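Side-chain contacts in hypothetical protein (Plasmodium falciparum, PDB 1ZSO), which is of unknown function but belongs to the UPF0587 family, whose members are thought to bind zinc: residues B[123-126]-B[132-135]; B[139-144]-B[159-164]. All blocks are in the same frame, centred on the assembly; numbering follows the deposited sequence.

Interaction 1. Residues B[123-126]-B[132-135]; sequences FIVE and LYYD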
loop_
_atom_site.group_PDB
_atom_site.type_symbol
_atom_site.label_atom_id
_atom_site.label_comp_id
_atom_site.label_asym_id
_atom_site.label_seq_id
_atom_site.Cartn_x
_atom_site.Cartn_y
_atom_site.Cartn_z
ATOM N N PHE B 123 -4.024 -14.740 13.313
ATOM C CA PHE B 123 -4.250 -16.152 12.971
ATOM C C PHE B 123 -5.472 -16.646 13.708
ATOM O O PHE B 123 -5.933 -16.020 14.640
ATOM C CB PHE B 123 -3.055 -17.034 13.308
ATOM C CG PHE B 123 -1.874 -16.810 12.429
ATOM C CD1 PHE B 123 -1.789 -17.439 11.209
ATOM C CD2 PHE B 123 -0.843 -15.961 12.820
ATOM C CE1 PHE B 123 -0.711 -17.237 10.382
ATOM C CE2 PHE B 123 0.245 -15.767 12.016
ATOM C CZ PHE B 123 0.318 -16.423 10.785
ATOM N N ILE B 124 -6.009 -17.757 13.231
ATOM C CA ILE B 124 -7.172 -18.397 13.792
ATOM C C ILE B 124 -6.707 -19.823 14.058
ATOM O O ILE B 124 -5.952 -20.410 13.272
ATOM C CB ILE B 124 -8.396 -18.360 12.837
ATOM C CG1 ILE B 124 -8.627 -16.922 12.339
ATOM C CG2 ILE B 124 -9.690 -18.928 13.529
ATOM C CD1 ILE B 124 -9.751 -16.770 11.310
ATOM N N VAL B 125 -7.107 -20.345 15.212
ATOM C CA VAL B 125 -6.843 -21.725 15.542
ATOM C C VAL B 125 -8.146 -22.428 15.924
ATOM O O VAL B 125 -8.971 -21.884 16.659
ATOM C CB VAL B 125 -5.864 -21.825 16.689
ATOM C CG1 VAL B 125 -5.923 -23.202 17.283
ATOM C CG2 VAL B 125 -4.464 -21.471 16.202
ATOM N N GLU B 126 -8.319 -23.633 15.397
ATOM C CA GLU B 126 -9.342 -24.557 15.883
ATOM C C GLU B 126 -8.596 -25.627 16.653
ATOM O O GLU B 126 -7.571 -26.087 16.176
ATOM C CB GLU B 126 -10.121 -25.200 14.732
ATOM C CG GLU B 126 -11.308 -26.065 15.237
ATOM C CD GLU B 126 -12.174 -26.589 14.126
ATOM O OE1 GLU B 126 -11.743 -26.501 12.955
ATOM O OE2 GLU B 126 -13.296 -27.084 14.422
ATOM N N LEU B 132 -12.703 -22.383 18.566
ATOM C CA LEU B 132 -11.901 -21.518 17.728
ATOM C C LEU B 132 -11.271 -20.425 18.560
ATOM O O LEU B 132 -11.883 -19.907 19.491
ATOM C CB LEU B 132 -12.780 -20.897 16.651
ATOM C CG LEU B 132 -13.426 -21.886 15.673
ATOM C CD1 LEU B 132 -14.528 -21.210 14.930
ATOM C CD2 LEU B 132 -12.405 -22.402 14.707
ATOM N N TYR B 133 -10.035 -20.082 18.235
ATOM C CA TYR B 133 -9.351 -19.015 18.935
ATOM C C TYR B 133 -8.986 -17.983 17.894
ATOM O O TYR B 133 -8.481 -18.319 16.807
ATOM C CB TYR B 133 -8.113 -19.547 19.663
ATOM C CG TYR B 133 -8.414 -20.738 20.547
ATOM C CD1 TYR B 133 -8.694 -21.989 20.003
ATOM C CD2 TYR B 133 -8.458 -20.601 21.924
ATOM C CE1 TYR B 133 -8.983 -23.071 20.807
ATOM C CE2 TYR B 133 -8.754 -21.663 22.733
ATOM C CZ TYR B 133 -9.006 -22.898 22.174
ATOM O OH TYR B 133 -9.281 -23.943 23.014
ATOM N N TYR B 134 -9.285 -16.731 18.223
ATOM C CA TYR B 134 -9.025 -15.612 17.347
ATOM C C TYR B 134 -7.859 -14.757 17.836
ATOM O O TYR B 134 -7.342 -14.926 18.969
ATOM C CB TYR B 134 -10.286 -14.770 17.218
ATOM C CG TYR B 134 -11.371 -15.554 16.513
ATOM C CD1 TYR B 134 -11.459 -15.542 15.123
ATOM C CD2 TYR B 134 -12.258 -16.362 17.224
ATOM C CE1 TYR B 134 -12.419 -16.288 14.471
ATOM C CE2 TYR B 134 -13.202 -17.112 16.574
ATOM C CZ TYR B 134 -13.270 -17.073 15.200
ATOM O OH TYR B 134 -14.208 -17.806 14.515
ATOM N N ASP B 135 -7.435 -13.843 16.969
ATOM C CA ASP B 135 -6.370 -12.932 17.333
ATOM C C ASP B 135 -5.204 -13.746 17.901
ATOM O O ASP B 135 -4.592 -13.363 18.892
ATOM C CB ASP B 135 -6.892 -11.939 18.377
ATOM C CG ASP B 135 -7.910 -10.944 17.796
ATOM O OD1 ASP B 135 -7.498 -10.114 16.942
ATOM O OD2 ASP B 135 -9.105 -10.976 18.212
#

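Interaction 2. Residues B[139-144]-B[159-164]; sequences SDQNWC and LEYEVN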
loop_
_atom_site.group_PDB
_atom_site.type_symbol
_atom_site.label_atom_id
_atom_site.label_comp_id
_atom_site.label_asym_id
_atom_site.label_seq_id
_atom_site.Cartn_x
_atom_site.Cartn_y
_atom_site.Cartn_z
ATOM N N SER B 139 3.554 -13.562 16.173
ATOM C CA SER B 139 4.703 -12.739 15.906
ATOM C C SER B 139 5.895 -13.177 16.750
ATOM O O SER B 139 7.029 -13.009 16.315
ATOM C CB SER B 139 4.418 -11.239 16.101
ATOM O OG SER B 139 4.322 -10.889 17.458
ATOM N N ASP B 140 5.657 -13.752 17.932
ATOM C CA ASP B 140 6.754 -14.283 18.763
ATOM C C ASP B 140 6.983 -15.816 18.584
ATOM O O ASP B 140 7.751 -16.441 19.340
ATOM C CB ASP B 140 6.501 -13.957 20.235
ATOM C CG ASP B 140 5.127 -14.380 20.688
ATOM O OD1 ASP B 140 4.470 -15.238 20.003
ATOM O OD2 ASP B 140 4.679 -13.810 21.719
ATOM N N GLN B 141 6.271 -16.392 17.604
ATOM C CA GLN B 141 6.503 -17.731 17.073
ATOM C C GLN B 141 5.889 -18.834 17.917
ATOM O O GLN B 141 6.099 -20.020 17.646
ATOM C CB GLN B 141 8.000 -17.982 16.861
ATOM C CG GLN B 141 8.566 -17.413 15.558
ATOM C CD GLN B 141 8.942 -15.939 15.618
ATOM O OE1 GLN B 141 8.690 -15.187 14.659
ATOM N NE2 GLN B 141 9.564 -15.517 16.717
ATOM N N ASN B 142 5.121 -18.452 18.945
ATOM C CA ASN B 142 4.663 -19.405 19.972
ATOM C C ASN B 142 3.306 -18.906 20.495
ATOM O O ASN B 142 3.088 -17.706 20.661
ATOM C CB ASN B 142 5.657 -19.527 21.156
ATOM C CG ASN B 142 6.992 -20.176 20.777
ATOM O OD1 ASN B 142 7.124 -21.423 20.735
ATOM N ND2 ASN B 142 8.004 -19.342 20.549
ATOM N N TRP B 143 2.417 -19.832 20.799
ATOM C CA TRP B 143 1.117 -19.444 21.307
ATOM C C TRP B 143 0.467 -20.609 21.982
ATOM O O TRP B 143 0.568 -21.722 21.513
ATOM C CB TRP B 143 0.245 -18.929 20.166
ATOM C CG TRP B 143 -1.182 -18.787 20.517
ATOM C CD1 TRP B 143 -1.802 -17.671 20.997
ATOM C CD2 TRP B 143 -2.200 -19.803 20.415
ATOM N NE1 TRP B 143 -3.127 -17.930 21.208
ATOM C CE2 TRP B 143 -3.403 -19.225 20.856
ATOM C CE3 TRP B 143 -2.202 -21.124 19.992
ATOM C CZ2 TRP B 143 -4.598 -19.921 20.889
ATOM C CZ3 TRP B 143 -3.395 -21.839 20.048
ATOM C CH2 TRP B 143 -4.579 -21.233 20.496
ATOM N N CYS B 144 -0.204 -20.334 23.098
ATOM C CA CYS B 144 -1.046 -21.326 23.726
ATOM C C CYS B 144 -2.285 -20.716 24.363
ATOM O O CYS B 144 -2.365 -19.515 24.579
ATOM C CB CYS B 144 -0.264 -22.136 24.754
ATOM S SG CYS B 144 0.312 -21.174 26.138
ATOM N N LEU B 159 7.379 -21.925 15.991
ATOM C CA LEU B 159 6.900 -21.626 14.625
ATOM C C LEU B 159 8.108 -21.204 13.805
ATOM O O LEU B 159 8.904 -20.357 14.240
ATOM C CB LEU B 159 5.794 -20.548 14.619
ATOM C CG LEU B 159 5.423 -19.971 13.241
ATOM C CD1 LEU B 159 4.676 -20.987 12.337
ATOM C CD2 LEU B 159 4.679 -18.653 13.355
ATOM N N GLU B 160 8.277 -21.867 12.667
ATOM C CA GLU B 160 9.376 -21.632 11.762
ATOM C C GLU B 160 8.793 -21.368 10.369
ATOM O O GLU B 160 7.695 -21.828 10.031
ATOM C CB GLU B 160 10.297 -22.841 11.704
ATOM C CG GLU B 160 11.126 -23.127 12.947
ATOM C CD GLU B 160 12.077 -24.333 12.759
ATOM O OE1 GLU B 160 13.242 -24.093 12.376
ATOM O OE2 GLU B 160 11.661 -25.509 12.968
ATOM N N TYR B 161 9.510 -20.593 9.572
ATOM C CA TYR B 161 9.015 -20.283 8.263
ATOM C C TYR B 161 10.166 -19.951 7.313
ATOM O O TYR B 161 11.320 -19.706 7.740
ATOM C CB TYR B 161 7.995 -19.121 8.337
ATOM C CG TYR B 161 8.403 -18.054 9.315
ATOM C CD1 TYR B 161 9.298 -17.044 8.962
ATOM C CD2 TYR B 161 7.905 -18.071 10.598
ATOM C CE1 TYR B 161 9.673 -16.077 9.883
ATOM C CE2 TYR B 161 8.268 -17.116 11.524
ATOM C CZ TYR B 161 9.144 -16.118 11.166
ATOM O OH TYR B 161 9.474 -15.199 12.147
ATOM N N GLU B 162 9.864 -19.976 6.029
ATOM C CA GLU B 162 10.813 -19.473 5.072
ATOM C C GLU B 162 10.079 -18.948 3.853
ATOM O O GLU B 162 8.923 -19.304 3.614
ATOM C CB GLU B 162 11.881 -20.524 4.735
ATOM C CG GLU B 162 11.408 -21.745 3.986
ATOM C CD GLU B 162 12.520 -22.790 3.837
ATOM O OE1 GLU B 162 12.846 -23.176 2.698
ATOM O OE2 GLU B 162 13.082 -23.216 4.872
ATOM N N VAL B 163 10.727 -18.035 3.138
ATOM C CA VAL B 163 10.198 -17.510 1.893
ATOM C C VAL B 163 11.186 -17.810 0.780
ATOM O O VAL B 163 12.312 -17.347 0.828
ATOM C CB VAL B 163 9.979 -15.997 1.975
ATOM C CG1 VAL B 163 9.419 -15.479 0.667
ATOM C CG2 VAL B 163 9.040 -15.657 3.107
ATOM N N ASN B 164 10.760 -18.576 -0.222
ATOM C CA ASN B 164 11.641 -19.007 -1.309
ATOM C C ASN B 164 11.117 -18.643 -2.703
ATOM O O ASN B 164 9.962 -18.949 -3.004
ATOM C CB ASN B 164 11.845 -20.529 -1.259
ATOM C CG ASN B 164 12.411 -21.010 0.067
ATOM O OD1 ASN B 164 11.717 -21.703 0.831
ATOM N ND2 ASN B 164 13.670 -20.653 0.353
ATOM O OXT ASN B 164 11.830 -18.093 -3.567
#

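Interaction 1. Residues B[123-126]-B[132-135]
The Tyr133 ring turns its edge to the neighbouring strand: Val125 O lies close to the ring plane, 3.4 Å from CD1, and Val125 CG1 stands 4.1 Å from the same ring carbon. The ring of Tyr134 is met differently, at a slant, by the CG2 methyl of Ile124, which comes to 3.9 Å from CE1. With Ile124 CG1 beside the backbone N (chi1 -51°), CG2 is anti to it and reaches over to Tyr133 O, 3.5 Å away. Val125 and Tyr133 form the antiparallel hydrogen-bonded pair of a beta hairpin, strands 123-127 and 132-136. Val125 N gives a nearly straight bond (166°) to Tyr133 O at 2.9 Å, and Tyr133 N returns a short one, 2.6 Å, to Val125 O. Each carbonyl also takes a CA-H...O contact, Tyr133 O from Ile124 and Val125 O from Leu132. Glu126 and Leu132 make the adjoining non-hydrogen-bonded pair, their side chains on the face of the sheet away from Val125 and Tyr133. There Leu132 CD2 packs 3.6 Å from Glu126 CB, against the aliphatic start of a chain whose carboxylate makes a salt bridge with Arg25. Tyr133 OH is hydrogen-bonded to Asp127 OD2, where strand 123-127 ends at the turn.

Interaction 2. Residues B[139-144]-B[159-164]
Gln141 CG sits beside its own backbone N, which already brings it to 3.2 Å from Leu159 O; a bend at chi2, 83°, then turns the amide toward Tyr161, whose CG lies between backbone N and carbonyl carbon. The two side chains cross at about a right angle, with the amide and ring planes 47° apart. Tyr161 OH donates a short hydrogen bond to Gln141 OE1, 2.6 Å away; the oxygen lies near the plane of the ring, at its edge, whereas the hydroxyl sits 40° above the plane of the amide. The main chain adds a bond of its own, Leu159 N to Gln141 O, 2.8 Å, and Leu159 CB presses to 3.1 Å from the same Gln141 O. Gln141 thus grips strand 152-163 through both its main chain and its amide. The turn is braced around Gln141, Asn142 ND2 reaching back across it to Asp140 O at 3.2 Å, while Asn142 OD1 accepts from the backbone of Asn158. The loop leads into strand 143-147, outermost within this chain in the six-stranded antiparallel sheet; Leu159 packs on Ala18 of strand 9-21, and the Tyr161 ring meets Phe117 of strand 112-117 edge-to-face.

The hairpin contact of interaction 1 is complete by residue 135, before the chain starts interaction 2 at 139; their centres are about 15 Å apart. They belong to different antiparallel sheets: interaction 1 lies at the margin of the four-stranded one, where 132-136 is one of the two outermost strands within the chain, and interaction 2 joins the lead-in to strand 143-147, likewise one of the two outermost in the six-stranded sheet, with its neighbour 152-163. Trp143, just past the Gln141 contact, packs on interaction 1: its CZ2 is 3.7 Å from Tyr133 CB and its CZ3 4.0 Å from Val125 CG1. Val125 and Tyr133 also touch Ile156 and Val154 of strand 152-163, so two successive hairpins pack across the interface between the sheets.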